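Local atomic coordinates of histidine kinase (PDB entry 3LIB), a protein that is a putative membrane sensor histidine kinase that probably transfers phosphate from ATP to a protein histidine, this chain being its extracellular double Cache (PDC-fold) sensing part. Residues A[70-75]-A[103-108]; A[219-224]-A[235-240]; A[45-50]-A[154-159]; A[40-45]-A[166-171]. All coordinates share one frame; numbering follows the deposited sequence.

Interactions 1, 3 and 4 belong to one PDC module and its seven-stranded sheet, while interaction 2 lies in the other module, on the opposite side of the chain's centre. Interactions 1 and 4 are buried. The first is a strand pairing built on backbone hydrogen bonds and aromatic rings. The fourth is helix-on-strand packing with no hydrogen bond across it. Their strands 73-78 and 161-171 are neighbours. Interactions 3 and 4 both use helix 12-48, which rests on adjacent strands. Interaction 3 is only partly buried, farther from the chain's centre, and mixes apolar contact with charge and water. Interaction 2 is a surface contact, about 37 Å from interaction 1 between centres.

Interaction 1 of 4, residues A[70-75]-A[103-108]; sequences HLLGTY and VPYWNK
Antiparallel strand pairing within a PDC-fold sheet joins residues 73-75 with residues 105-107. Thr-74 and Trp-106 form the hydrogen-bonded pair. Thr-74 N donates to Trp-106 O at 2.9 Å, and Trp-106 N returns a bond to Thr-74 O at 2.8 Å. Next to this pairing, Lys-108 N bonds to Leu-72 O at 3.0 Å. The Tyr-105 ring turns its edge toward the Tyr-75 face in an offset edge-to-face stack, with centroids 5.6 Å apart and planes at 84°. CG of Tyr-105 is anti to the backbone N (chi1 -177°), which lays the ring alongside Tyr-75, and Tyr-105 CD2 sits 3.7 Å from Tyr-75 CB. Lys-108 bends at its last torsion, and NZ bonds to Leu-71 O at 3.1 Å from above the carbonyl plane. The same NZ also bonds to Pro-69 O. Replacing Lys-108 by an alanine here would probably leave both carbonyls without their ammonium mate and the turn before strand 73-78 less firmly held. Thr-74 and Trp-106 face Leu-61 of helix 54-66. On the other face, Tyr-75 and Tyr-105 reach strand 147-158, and their hydroxyls bond to Asp-169 of strand 161-171, weakly for Tyr-105.

Interaction 2 of 4, residues A[219-224]-A[235-240]; sequences GEELEK and GHLETA
Glu-221 and Leu-222, in the first turn of helix 221-230, pack on Leu-237 and Thr-239 of strand 235-240, an outermost strand of the four-stranded sheet. The apolar part centres on Leu-237. Both its methyls lie against the first turn of the helix. CD2 lies against Glu-221 CB at 3.4 Å, and through this contact the aliphatic base of the glutamate forms part of the greasy surface. CD1 meets Leu-222 CD2, also at 3.4 Å, and lies 3.2 Å from Glu-221 O. The Leu-237 side chain crosses that of Glu-221 at about a right angle. Leu-222 continues this surface inward to Leu-250 of strand 247-255.

The polar part is thin. Thr-239 OG1 donates a weak hydrogen bond to Glu-221 OE2 at 3.1 Å. The glutamate chain is bent at CG (chi2 -50°), which brings its carboxylate back along the helix start. OE1 there accepts a weak bond from Glu-220 N, at 2.8 Å. The two oxygens thus each take a weak bond, one from each segment. Between Leu-237 and Thr-239, Glu-238 points away from the helix at its CB, and its carboxylate forms a salt bridge with Lys-268.

The chemistry implies a surface contact carried mainly by apolar packing round Leu-237. The one hydrogen bond across it is weak, so polar chemistry adds little.

Interaction 3 of 4, residues A[45-50]-A[154-159]; sequences TMESYE and SPIMKE
A mixed helix-on-strand contact joins Met-46 and Glu-47, near the end of helix 12-48, to Ile-156, Met-157 and Lys-158 of strand 147-158. It is apolar on its inner side and polar on the carboxylate and lysine side. Inside, the Ile-156 tip touches the root of Met-46, with CD1 3.6 Å from Met-46 CB. CG1 of Ile-156 stands beside its backbone N (chi1 -51°), and this carries CD1 on to Met-46. The other branch, CG2, lies 3.7 Å from Glu-47 CG. Met-46 also reaches Val-76, and Ile-156 reaches Phe-78, both on strand 73-78.

Glu-47 sends its carboxylate across to the strand backbone. OE2 accepts the N-H of Met-157 through its anti lone pair, with an angle of 158° at the hydrogen. The 2.5 Å between Met-157 N and Glu-47 OE2 is doubtful as a length at this resolution. An alanine in place of Glu-47 would take away the carboxylate and its CG, probably leaving the Met-157 N-H without this mate and a gap beside Ile-156 CG2.

Lys-158 runs extended beyond CG along the end of the helix. Its CE lies 3.5 Å from Met-46 O and 3.7 Å from Glu-47 O. NZ gives a hydrogen bond to a water, which in turn makes only a weak bond to Met-46 O. A positive group near these carbonyls would probably suit the negative end of the helix dipole.

A long N-terminal helix laid along an antiparallel sheet is typical of PDC-fold sensor domains, and here its end is fastened to a strand.

Interaction 4 of 4, residues A[40-45]-A[166-171]; sequences RTISTT and GGVDVS
Ile-42 of helix 12-48 points at Gly-166 and Val-168 of strand 161-171, in the helix-on-sheet packing of the PDC fold. Segments 40-45 and 166-171 run roughly antiparallel, at 157°, and their axes approach to 6.7 Å. The two branched side chains cross obliquely. CG1 of Ile-42 stands beside the backbone N (chi1 -73°), and the chain extends from there, so CD1 is carried along the strand. It touches one branch of Val-168, CG1, and passes near the carbonyl oxygen of Gly-167 at 3.8 Å. The other branch of Ile-42, CG2, stays behind over Gly-166, 4.4 Å from its CA. Gly-166 has no side chain to hold the helix off, and its CA comes within 4.9 Å of the Ser-43 CA. Ser-43 sets its CB against the same glycine, 4.3 Å from Gly-166 N. Its hydroxyl has a weak hydrogen bond with Ser-154 on the neighbouring strand 147-158. No hydrogen bond crosses between the two segments, and the contact is apolar packing. Outside it, Arg-40 forms a salt bridge with Asp-136. The one contact between side chains is methyl to methyl, with Ile-42 CD1 3.7 Å from Val-168 CG1.

Interaction 1 of 4, residues A[70-75]-A[103-108]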
loop_
_atom_site.group_PDB
_atom_site.type_symbol
_atom_site.label_atom_id
_atom_site.label_comp_id
_atom_site.label_asym_id
_atom_site.label_seq_id
_atom_site.Cartn_x
_atom_site.Cartn_y
_atom_site.Cartn_z
ATOM N N HIS A 70 -7.977 -10.701 3.714
ATOM C CA HIS A 70 -7.780 -9.412 3.042
ATOM C C HIS A 70 -6.405 -9.365 2.345
ATOM O O HIS A 70 -6.150 -8.520 1.502
ATOM C CB HIS A 70 -7.998 -8.221 4.019
ATOM C CG HIS A 70 -9.440 -8.027 4.455
ATOM N ND1 HIS A 70 -10.583 -7.856 3.734
ATOM C CD2 HIS A 70 -9.828 -8.000 5.785
ATOM C CE1 HIS A 70 -11.621 -7.727 4.634
ATOM N NE2 HIS A 70 -11.140 -7.822 5.862
ATOM N N LEU A 71 -5.540 -10.320 2.658
ATOM C CA LEU A 71 -4.173 -10.297 2.162
ATOM C C LEU A 71 -3.971 -10.923 0.787
ATOM O O LEU A 71 -4.082 -12.132 0.626
ATOM C CB LEU A 71 -3.260 -11.018 3.155
ATOM C CG LEU A 71 -2.983 -10.355 4.502
ATOM C CD1 LEU A 71 -1.890 -11.115 5.198
ATOM C CD2 LEU A 71 -2.583 -8.901 4.315
ATOM N N LEU A 72 -3.621 -10.123 -0.203
ATOM C CA LEU A 72 -3.209 -10.669 -1.500
ATOM C C LEU A 72 -2.214 -11.866 -1.431
ATOM O O LEU A 72 -2.299 -12.779 -2.225
ATOM C CB LEU A 72 -2.607 -9.552 -2.339
ATOM C CG LEU A 72 -2.842 -9.674 -3.823
ATOM C CD1 LEU A 72 -1.621 -9.202 -4.572
ATOM C CD2 LEU A 72 -3.087 -11.089 -4.130
ATOM N N GLY A 73 -1.263 -11.858 -0.500
ATOM C CA GLY A 73 -0.272 -12.943 -0.384
ATOM C C GLY A 73 0.742 -12.779 0.745
ATOM O O GLY A 73 0.850 -11.710 1.350
ATOM N N THR A 74 1.467 -13.837 1.072
ATOM C CA THR A 74 2.496 -13.726 2.082
ATOM C C THR A 74 3.747 -14.302 1.458
ATOM O O THR A 74 3.648 -15.092 0.514
ATOM C CB THR A 74 2.183 -14.543 3.320
ATOM O OG1 THR A 74 2.277 -15.923 2.980
ATOM C CG2 THR A 74 0.792 -14.232 3.879
ATOM N N TYR A 75 4.925 -13.921 1.950
ATOM C CA TYR A 75 6.166 -14.385 1.316
ATOM C C TYR A 75 7.380 -14.172 2.171
ATOM O O TYR A 75 7.423 -13.272 3.006
ATOM C CB TYR A 75 6.418 -13.658 -0.004
ATOM C CG TYR A 75 6.236 -12.157 0.101
ATOM C CD1 TYR A 75 7.323 -11.286 0.064
ATOM C CD2 TYR A 75 4.961 -11.614 0.237
ATOM C CE1 TYR A 75 7.136 -9.903 0.157
ATOM C CE2 TYR A 75 4.768 -10.260 0.338
ATOM C CZ TYR A 75 5.846 -9.408 0.304
ATOM O OH TYR A 75 5.587 -8.062 0.416
ATOM N N VAL A 103 12.443 -18.424 -1.881
ATOM C CA VAL A 103 11.737 -17.191 -2.249
ATOM C C VAL A 103 10.242 -17.431 -2.493
ATOM O O VAL A 103 9.685 -17.011 -3.493
ATOM C CB VAL A 103 12.422 -16.505 -3.468
ATOM C CG1 VAL A 103 13.875 -16.281 -3.168
ATOM C CG2 VAL A 103 12.298 -17.350 -4.700
ATOM N N PRO A 104 9.583 -18.088 -1.544
ATOM C CA PRO A 104 8.245 -18.626 -1.749
ATOM C C PRO A 104 7.143 -17.609 -1.572
ATOM O O PRO A 104 6.991 -17.056 -0.495
ATOM C CB PRO A 104 8.137 -19.665 -0.651
ATOM C CG PRO A 104 9.000 -19.118 0.432
ATOM C CD PRO A 104 10.132 -18.422 -0.221
ATOM N N TYR A 105 6.340 -17.406 -2.607
ATOM C CA TYR A 105 5.267 -16.414 -2.580
ATOM C C TYR A 105 3.886 -17.042 -2.520
ATOM O O TYR A 105 3.389 -17.488 -3.534
ATOM C CB TYR A 105 5.356 -15.603 -3.860
ATOM C CG TYR A 105 4.359 -14.485 -3.936
ATOM C CD1 TYR A 105 3.807 -14.093 -5.163
ATOM C CD2 TYR A 105 3.958 -13.824 -2.794
ATOM C CE1 TYR A 105 2.895 -13.062 -5.234
ATOM C CE2 TYR A 105 3.062 -12.798 -2.861
ATOM C CZ TYR A 105 2.536 -12.420 -4.077
ATOM O OH TYR A 105 1.646 -11.386 -4.112
ATOM N N TRP A 106 3.248 -17.077 -1.364
ATOM C CA TRP A 106 1.925 -17.712 -1.267
ATOM C C TRP A 106 0.780 -16.739 -1.559
ATOM O O TRP A 106 0.491 -15.897 -0.724
ATOM C CB TRP A 106 1.722 -18.258 0.133
ATOM C CG TRP A 106 1.917 -19.732 0.281
ATOM C CD1 TRP A 106 2.940 -20.363 0.920
ATOM C CD2 TRP A 106 1.036 -20.761 -0.179
ATOM N NE1 TRP A 106 2.759 -21.714 0.875
ATOM C CE2 TRP A 106 1.599 -21.986 0.200
ATOM C CE3 TRP A 106 -0.178 -20.761 -0.880
ATOM C CZ2 TRP A 106 1.003 -23.196 -0.096
ATOM C CZ3 TRP A 106 -0.766 -21.959 -1.178
ATOM C CH2 TRP A 106 -0.177 -23.163 -0.788
ATOM N N ASN A 107 0.088 -16.874 -2.690
ATOM C CA ASN A 107 -0.796 -15.792 -3.148
ATOM C C ASN A 107 -2.109 -16.167 -3.838
ATOM O O ASN A 107 -2.164 -17.070 -4.690
ATOM C CB ASN A 107 -0.042 -14.986 -4.165
ATOM C CG ASN A 107 0.289 -15.810 -5.368
ATOM O OD1 ASN A 107 0.708 -16.975 -5.235
ATOM N ND2 ASN A 107 0.077 -15.246 -6.556
ATOM N N LYS A 108 -3.139 -15.386 -3.535
ATOM C CA LYS A 108 -4.442 -15.508 -4.156
ATOM C C LYS A 108 -4.512 -14.890 -5.524
ATOM O O LYS A 108 -5.602 -14.573 -5.958
ATOM C CB LYS A 108 -5.482 -14.784 -3.319
ATOM C CG LYS A 108 -5.728 -15.388 -1.977
ATOM C CD LYS A 108 -6.540 -14.443 -1.150
ATOM C CE LYS A 108 -6.777 -15.042 0.202
ATOM N NZ LYS A 108 -6.443 -14.072 1.284
#

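Interaction 2 of 4, residues A[219-224]-A[235-240]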
loop_
_atom_site.group_PDB
_atom_site.type_symbol
_atom_site.label_atom_id
_atom_site.label_comp_id
_atom_site.label_asym_id
_atom_site.label_seq_id
_atom_site.Cartn_x
_atom_site.Cartn_y
_atom_site.Cartn_z
ATOM N N GLY A 219 -2.944 20.533 -13.064
ATOM C CA GLY A 219 -2.546 21.842 -12.475
ATOM C C GLY A 219 -1.245 21.980 -11.667
ATOM O O GLY A 219 -0.520 21.000 -11.433
ATOM N N GLU A 220 -0.942 23.203 -11.224
ATOM C CA GLU A 220 0.333 23.458 -10.531
ATOM C C GLU A 220 0.264 23.535 -9.001
ATOM O O GLU A 220 1.226 23.183 -8.317
ATOM C CB GLU A 220 1.012 24.710 -11.063
ATOM C CG GLU A 220 2.333 24.971 -10.356
ATOM C CD GLU A 220 3.233 25.931 -11.115
ATOM O OE1 GLU A 220 2.810 27.093 -11.333
ATOM O OE2 GLU A 220 4.366 25.521 -11.483
ATOM N N GLU A 221 -0.850 24.029 -8.471
ATOM C CA GLU A 221 -1.187 23.829 -7.067
ATOM C C GLU A 221 -1.252 22.324 -6.722
ATOM O O GLU A 221 -0.995 21.900 -5.595
ATOM C CB GLU A 221 -2.520 24.506 -6.752
ATOM C CG GLU A 221 -3.704 23.988 -7.584
ATOM C CD GLU A 221 -3.442 23.951 -9.120
ATOM O OE1 GLU A 221 -2.679 24.808 -9.635
ATOM O OE2 GLU A 221 -4.003 23.055 -9.813
ATOM N N LEU A 222 -1.596 21.499 -7.691
ATOM C CA LEU A 222 -1.592 20.082 -7.433
ATOM C C LEU A 222 -0.176 19.568 -7.193
ATOM O O LEU A 222 0.012 18.515 -6.595
ATOM C CB LEU A 222 -2.230 19.326 -8.588
ATOM C CG LEU A 222 -3.698 18.991 -8.411
ATOM C CD1 LEU A 222 -3.984 17.744 -9.195
ATOM C CD2 LEU A 222 -3.999 18.782 -6.943
ATOM N N GLU A 223 0.826 20.294 -7.679
ATOM C CA GLU A 223 2.216 19.882 -7.473
ATOM C C GLU A 223 2.665 20.299 -6.074
ATOM O O GLU A 223 3.460 19.618 -5.441
ATOM C CB GLU A 223 3.138 20.448 -8.556
ATOM C CG GLU A 223 3.228 19.600 -9.838
ATOM C CD GLU A 223 3.678 20.426 -11.063
ATOM O OE1 GLU A 223 3.659 21.678 -10.972
ATOM O OE2 GLU A 223 4.043 19.839 -12.117
ATOM N N LYS A 224 2.121 21.408 -5.595
ATOM C CA LYS A 224 2.327 21.828 -4.231
ATOM C C LYS A 224 1.877 20.759 -3.273
ATOM O O LYS A 224 2.666 20.267 -2.469
ATOM C CB LYS A 224 1.535 23.092 -3.943
ATOM C CG LYS A 224 1.990 24.316 -4.735
ATOM C CD LYS A 224 1.136 25.527 -4.330
ATOM C CE LYS A 224 1.274 26.684 -5.325
ATOM N NZ LYS A 224 2.693 26.825 -5.753
ATOM N N GLY A 235 -2.978 18.975 4.061
ATOM C CA GLY A 235 -3.454 20.311 3.722
ATOM C C GLY A 235 -4.693 20.302 2.858
ATOM O O GLY A 235 -5.454 19.321 2.857
ATOM N N HIS A 236 -4.893 21.405 2.133
ATOM C CA HIS A 236 -5.974 21.502 1.138
ATOM C C HIS A 236 -5.719 22.491 -0.030
ATOM O O HIS A 236 -4.896 23.398 0.071
ATOM C CB HIS A 236 -7.325 21.764 1.809
ATOM C CG HIS A 236 -7.364 22.993 2.655
ATOM N ND1 HIS A 236 -7.370 24.264 2.120
ATOM C CD2 HIS A 236 -7.444 23.150 3.998
ATOM C CE1 HIS A 236 -7.447 25.153 3.098
ATOM N NE2 HIS A 236 -7.490 24.503 4.247
ATOM N N LEU A 237 -6.421 22.270 -1.141
ATOM C CA LEU A 237 -6.355 23.110 -2.330
ATOM C C LEU A 237 -7.748 23.399 -2.861
ATOM O O LEU A 237 -8.745 22.824 -2.409
ATOM C CB LEU A 237 -5.684 22.351 -3.444
ATOM C CG LEU A 237 -4.193 22.149 -3.442
ATOM C CD1 LEU A 237 -3.901 21.168 -4.577
ATOM C CD2 LEU A 237 -3.478 23.478 -3.644
ATOM N N GLU A 238 -7.804 24.282 -3.846
ATOM C CA GLU A 238 -8.965 24.386 -4.701
ATOM C C GLU A 238 -8.484 23.987 -6.071
ATOM O O GLU A 238 -7.349 24.271 -6.442
ATOM C CB GLU A 238 -9.436 25.817 -4.785
ATOM C CG GLU A 238 -10.151 26.314 -3.578
ATOM C CD GLU A 238 -10.918 27.589 -3.890
ATOM O OE1 GLU A 238 -11.772 28.003 -3.074
ATOM O OE2 GLU A 238 -10.672 28.171 -4.967
ATOM N N THR A 239 -9.336 23.349 -6.853
ATOM C CA THR A 239 -8.921 22.990 -8.191
ATOM C C THR A 239 -10.156 22.626 -9.006
ATOM O O THR A 239 -11.200 22.301 -8.440
ATOM C CB THR A 239 -7.905 21.840 -8.124
ATOM O OG1 THR A 239 -6.875 22.054 -9.090
ATOM C CG2 THR A 239 -8.561 20.504 -8.362
ATOM N N ALA A 240 -10.073 22.723 -10.325
ATOM C CA ALA A 240 -11.169 22.230 -11.153
ATOM C C ALA A 240 -11.149 20.702 -11.236
ATOM O O ALA A 240 -10.099 20.076 -11.459
ATOM C CB ALA A 240 -11.108 22.827 -12.539
#

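Interaction 3 of 4, residues A[45-50]-A[154-159]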
loop_
_atom_site.group_PDB
_atom_site.type_symbol
_atom_site.label_atom_id
_atom_site.label_comp_id
_atom_site.label_asym_id
_atom_site.label_seq_id
_atom_site.Cartn_x
_atom_site.Cartn_y
_atom_site.Cartn_z
ATOM N N THR A 45 10.393 -13.546 13.330
ATOM C CA THR A 45 10.339 -14.976 13.512
ATOM C C THR A 45 11.436 -15.612 12.714
ATOM O O THR A 45 12.237 -16.332 13.282
ATOM C CB THR A 45 8.985 -15.551 13.116
ATOM O OG1 THR A 45 8.027 -15.180 14.114
ATOM C CG2 THR A 45 9.052 -17.057 13.030
ATOM N N MET A 46 11.505 -15.340 11.412
ATOM C CA MET A 46 12.550 -15.965 10.592
ATOM C C MET A 46 13.941 -15.682 11.135
ATOM O O MET A 46 14.833 -16.511 11.021
ATOM C CB MET A 46 12.464 -15.521 9.153
ATOM C CG MET A 46 11.299 -16.105 8.398
ATOM S SD MET A 46 11.443 -17.848 7.983
ATOM C CE MET A 46 10.145 -18.461 9.030
ATOM N N GLU A 47 14.134 -14.504 11.716
ATOM C CA GLU A 47 15.381 -14.215 12.421
ATOM C C GLU A 47 15.624 -15.276 13.482
ATOM O O GLU A 47 16.743 -15.723 13.666
ATOM C CB GLU A 47 15.340 -12.843 13.103
ATOM C CG GLU A 47 16.004 -11.715 12.349
ATOM C CD GLU A 47 15.262 -10.395 12.507
ATOM O OE1 GLU A 47 14.493 -10.264 13.484
ATOM O OE2 GLU A 47 15.425 -9.494 11.648
ATOM N N SER A 48 14.570 -15.676 14.182
ATOM C CA SER A 48 14.706 -16.618 15.285
ATOM C C SER A 48 14.594 -18.079 14.859
ATOM O O SER A 48 14.653 -18.962 15.702
ATOM C CB SER A 48 13.662 -16.327 16.360
ATOM O OG SER A 48 13.764 -14.990 16.807
ATOM N N TYR A 49 14.455 -18.342 13.562
ATOM C CA TYR A 49 14.254 -19.722 13.061
ATOM C C TYR A 49 15.544 -20.490 12.719
ATOM O O TYR A 49 16.141 -20.267 11.656
ATOM C CB TYR A 49 13.352 -19.697 11.827
ATOM C CG TYR A 49 12.777 -21.025 11.402
ATOM C CD1 TYR A 49 11.984 -21.762 12.267
ATOM C CD2 TYR A 49 12.982 -21.515 10.118
ATOM C CE1 TYR A 49 11.431 -22.966 11.878
ATOM C CE2 TYR A 49 12.434 -22.711 9.714
ATOM C CZ TYR A 49 11.661 -23.435 10.600
ATOM O OH TYR A 49 11.097 -24.630 10.218
ATOM N N GLU A 50 15.943 -21.397 13.616
ATOM C CA GLU A 50 17.088 -22.288 13.421
ATOM C C GLU A 50 16.784 -23.415 12.466
ATOM O O GLU A 50 17.483 -23.602 11.480
ATOM C CB GLU A 50 17.491 -22.932 14.748
ATOM C CG GLU A 50 18.257 -22.024 15.677
ATOM C CD GLU A 50 19.426 -21.361 14.961
ATOM O OE1 GLU A 50 20.539 -21.350 15.545
ATOM O OE2 GLU A 50 19.234 -20.866 13.810
ATOM N N SER A 154 9.540 -6.340 5.587
ATOM C CA SER A 154 10.376 -6.112 6.749
ATOM C C SER A 154 11.614 -6.995 6.742
ATOM O O SER A 154 11.498 -8.218 6.718
ATOM C CB SER A 154 9.558 -6.369 7.996
ATOM O OG SER A 154 10.351 -6.195 9.137
ATOM N N PRO A 155 12.809 -6.363 6.772
ATOM C CA PRO A 155 14.093 -7.083 6.671
ATOM C C PRO A 155 14.353 -8.098 7.818
ATOM O O PRO A 155 14.032 -7.840 8.989
ATOM C CB PRO A 155 15.134 -5.967 6.679
ATOM C CG PRO A 155 14.456 -4.813 7.328
ATOM C CD PRO A 155 12.994 -4.920 7.029
ATOM N N ILE A 156 14.881 -9.264 7.422
ATOM C CA ILE A 156 15.351 -10.311 8.327
ATOM C C ILE A 156 16.822 -10.049 8.564
ATOM O O ILE A 156 17.680 -10.318 7.690
ATOM C CB ILE A 156 15.175 -11.761 7.755
ATOM C CG1 ILE A 156 13.722 -11.987 7.257
ATOM C CG2 ILE A 156 15.648 -12.793 8.822
ATOM C CD1 ILE A 156 13.472 -13.264 6.469
ATOM N N MET A 157 17.103 -9.468 9.731
ATOM C CA MET A 157 18.464 -9.096 10.093
ATOM C C MET A 157 19.021 -10.186 10.988
ATOM O O MET A 157 18.615 -10.301 12.132
ATOM C CB MET A 157 18.484 -7.728 10.787
ATOM C CG MET A 157 18.070 -6.553 9.902
ATOM S SD MET A 157 18.963 -6.427 8.354
ATOM C CE MET A 157 20.601 -6.315 8.999
ATOM N N LYS A 158 19.923 -11.008 10.460
ATOM C CA LYS A 158 20.581 -12.040 11.280
ATOM C C LYS A 158 21.951 -11.639 11.845
ATOM O O LYS A 158 22.975 -11.636 11.150
ATOM C CB LYS A 158 20.657 -13.382 10.546
ATOM C CG LYS A 158 19.485 -14.285 10.863
ATOM C CD LYS A 158 19.505 -15.556 10.049
ATOM C CE LYS A 158 18.236 -16.316 10.341
ATOM N NZ LYS A 158 18.394 -17.723 9.975
ATOM N N GLU A 159 21.928 -11.334 13.143
ATOM C CA GLU A 159 23.068 -10.779 13.878
ATOM C C GLU A 159 23.762 -9.682 13.069
ATOM O O GLU A 159 24.885 -9.850 12.580
ATOM C CB GLU A 159 24.033 -11.877 14.391
ATOM C CG GLU A 159 24.390 -13.007 13.393
ATOM C CD GLU A 159 25.412 -14.025 13.974
ATOM O OE1 GLU A 159 25.968 -13.781 15.084
ATOM O OE2 GLU A 159 25.666 -15.068 13.315
HETATM O O HOH W 1 16.452 -18.457 8.612
#

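Interaction 4 of 4, residues A[40-45]-A[166-171]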
loop_
_atom_site.group_PDB
_atom_site.type_symbol
_atom_site.label_atom_id
_atom_site.label_comp_id
_atom_site.label_asym_id
_atom_site.label_seq_id
_atom_site.Cartn_x
_atom_site.Cartn_y
_atom_site.Cartn_z
ATOM N N ARG A 40 6.508 -7.588 9.998
ATOM C CA ARG A 40 7.469 -7.521 11.090
ATOM C C ARG A 40 7.465 -8.830 11.892
ATOM O O ARG A 40 8.518 -9.357 12.250
ATOM C CB ARG A 40 7.166 -6.357 12.027
ATOM C CG ARG A 40 7.142 -5.028 11.347
ATOM C CD ARG A 40 6.965 -3.890 12.332
ATOM N NE ARG A 40 8.233 -3.652 12.978
ATOM C CZ ARG A 40 8.484 -3.857 14.264
ATOM N NH1 ARG A 40 7.555 -4.258 15.109
ATOM N NH2 ARG A 40 9.691 -3.650 14.722
ATOM N N THR A 41 6.296 -9.377 12.184
ATOM C CA THR A 41 6.301 -10.638 12.887
ATOM C C THR A 41 6.786 -11.838 12.055
ATOM O O THR A 41 7.448 -12.738 12.589
ATOM C CB THR A 41 4.963 -10.946 13.459
ATOM O OG1 THR A 41 4.675 -9.988 14.476
ATOM C CG2 THR A 41 4.983 -12.321 14.079
ATOM N N ILE A 42 6.458 -11.878 10.766
ATOM C CA ILE A 42 6.921 -12.996 9.969
ATOM C C ILE A 42 8.461 -12.981 10.010
ATOM O O ILE A 42 9.132 -14.038 10.043
ATOM C CB ILE A 42 6.391 -12.938 8.511
ATOM C CG1 ILE A 42 4.917 -13.271 8.448
ATOM C CG2 ILE A 42 7.090 -13.936 7.615
ATOM C CD1 ILE A 42 4.203 -12.608 7.292
ATOM N N SER A 43 9.034 -11.778 10.025
ATOM C CA SER A 43 10.483 -11.687 9.888
ATOM C C SER A 43 11.226 -11.840 11.203
ATOM O O SER A 43 12.263 -12.486 11.247
ATOM C CB SER A 43 10.913 -10.415 9.159
ATOM O OG SER A 43 10.991 -9.327 10.059
ATOM N N THR A 44 10.696 -11.258 12.271
ATOM C CA THR A 44 11.367 -11.370 13.549
ATOM C C THR A 44 11.425 -12.855 13.785
ATOM O O THR A 44 12.382 -13.379 14.338
ATOM C CB THR A 44 10.613 -10.653 14.715
ATOM O OG1 THR A 44 10.792 -9.224 14.637
ATOM C CG2 THR A 44 11.163 -11.106 16.077
ATOM N N THR A 45 10.393 -13.546 13.330
ATOM C CA THR A 45 10.339 -14.976 13.512
ATOM C C THR A 45 11.436 -15.612 12.714
ATOM O O THR A 45 12.237 -16.332 13.282
ATOM C CB THR A 45 8.985 -15.551 13.116
ATOM O OG1 THR A 45 8.027 -15.180 14.114
ATOM C CG2 THR A 45 9.052 -17.057 13.030
ATOM N N GLY A 166 10.666 -10.577 4.831
ATOM C CA GLY A 166 9.384 -11.193 5.104
ATOM C C GLY A 166 8.334 -10.145 4.785
ATOM O O GLY A 166 8.496 -8.980 5.106
ATOM N N GLY A 167 7.261 -10.545 4.130
ATOM C CA GLY A 167 6.294 -9.573 3.668
ATOM C C GLY A 167 4.880 -10.088 3.502
ATOM O O GLY A 167 4.570 -11.250 3.787
ATOM N N VAL A 168 4.022 -9.188 3.051
ATOM C CA VAL A 168 2.656 -9.511 2.776
ATOM C C VAL A 168 2.217 -8.418 1.834
ATOM O O VAL A 168 2.772 -7.322 1.849
ATOM C CB VAL A 168 1.770 -9.488 4.035
ATOM C CG1 VAL A 168 2.489 -10.121 5.233
ATOM C CG2 VAL A 168 1.310 -8.052 4.336
ATOM N N ASP A 169 1.221 -8.734 1.013
ATOM C CA ASP A 169 0.768 -7.853 -0.043
ATOM C C ASP A 169 -0.694 -7.447 0.110
ATOM O O ASP A 169 -1.497 -8.145 0.722
ATOM C CB ASP A 169 1.008 -8.533 -1.375
ATOM C CG ASP A 169 2.468 -8.595 -1.707
ATOM O OD1 ASP A 169 2.857 -9.178 -2.745
ATOM O OD2 ASP A 169 3.247 -8.034 -0.908
ATOM N N VAL A 170 -1.017 -6.283 -0.415
ATOM C CA VAL A 170 -2.392 -5.919 -0.613
ATOM C C VAL A 170 -2.570 -5.392 -2.042
ATOM O O VAL A 170 -1.658 -4.782 -2.605
ATOM C CB VAL A 170 -2.830 -4.882 0.384
ATOM C CG1 VAL A 170 -4.118 -4.270 -0.073
ATOM C CG2 VAL A 170 -2.979 -5.512 1.748
ATOM N N SER A 171 -3.726 -5.669 -2.643
ATOM C CA SER A 171 -4.035 -5.169 -3.975
ATOM C C SER A 171 -4.677 -3.793 -3.901
ATOM O O SER A 171 -5.306 -3.401 -2.897
ATOM C CB SER A 171 -4.997 -6.105 -4.672
ATOM O OG SER A 171 -6.122 -6.307 -3.834
#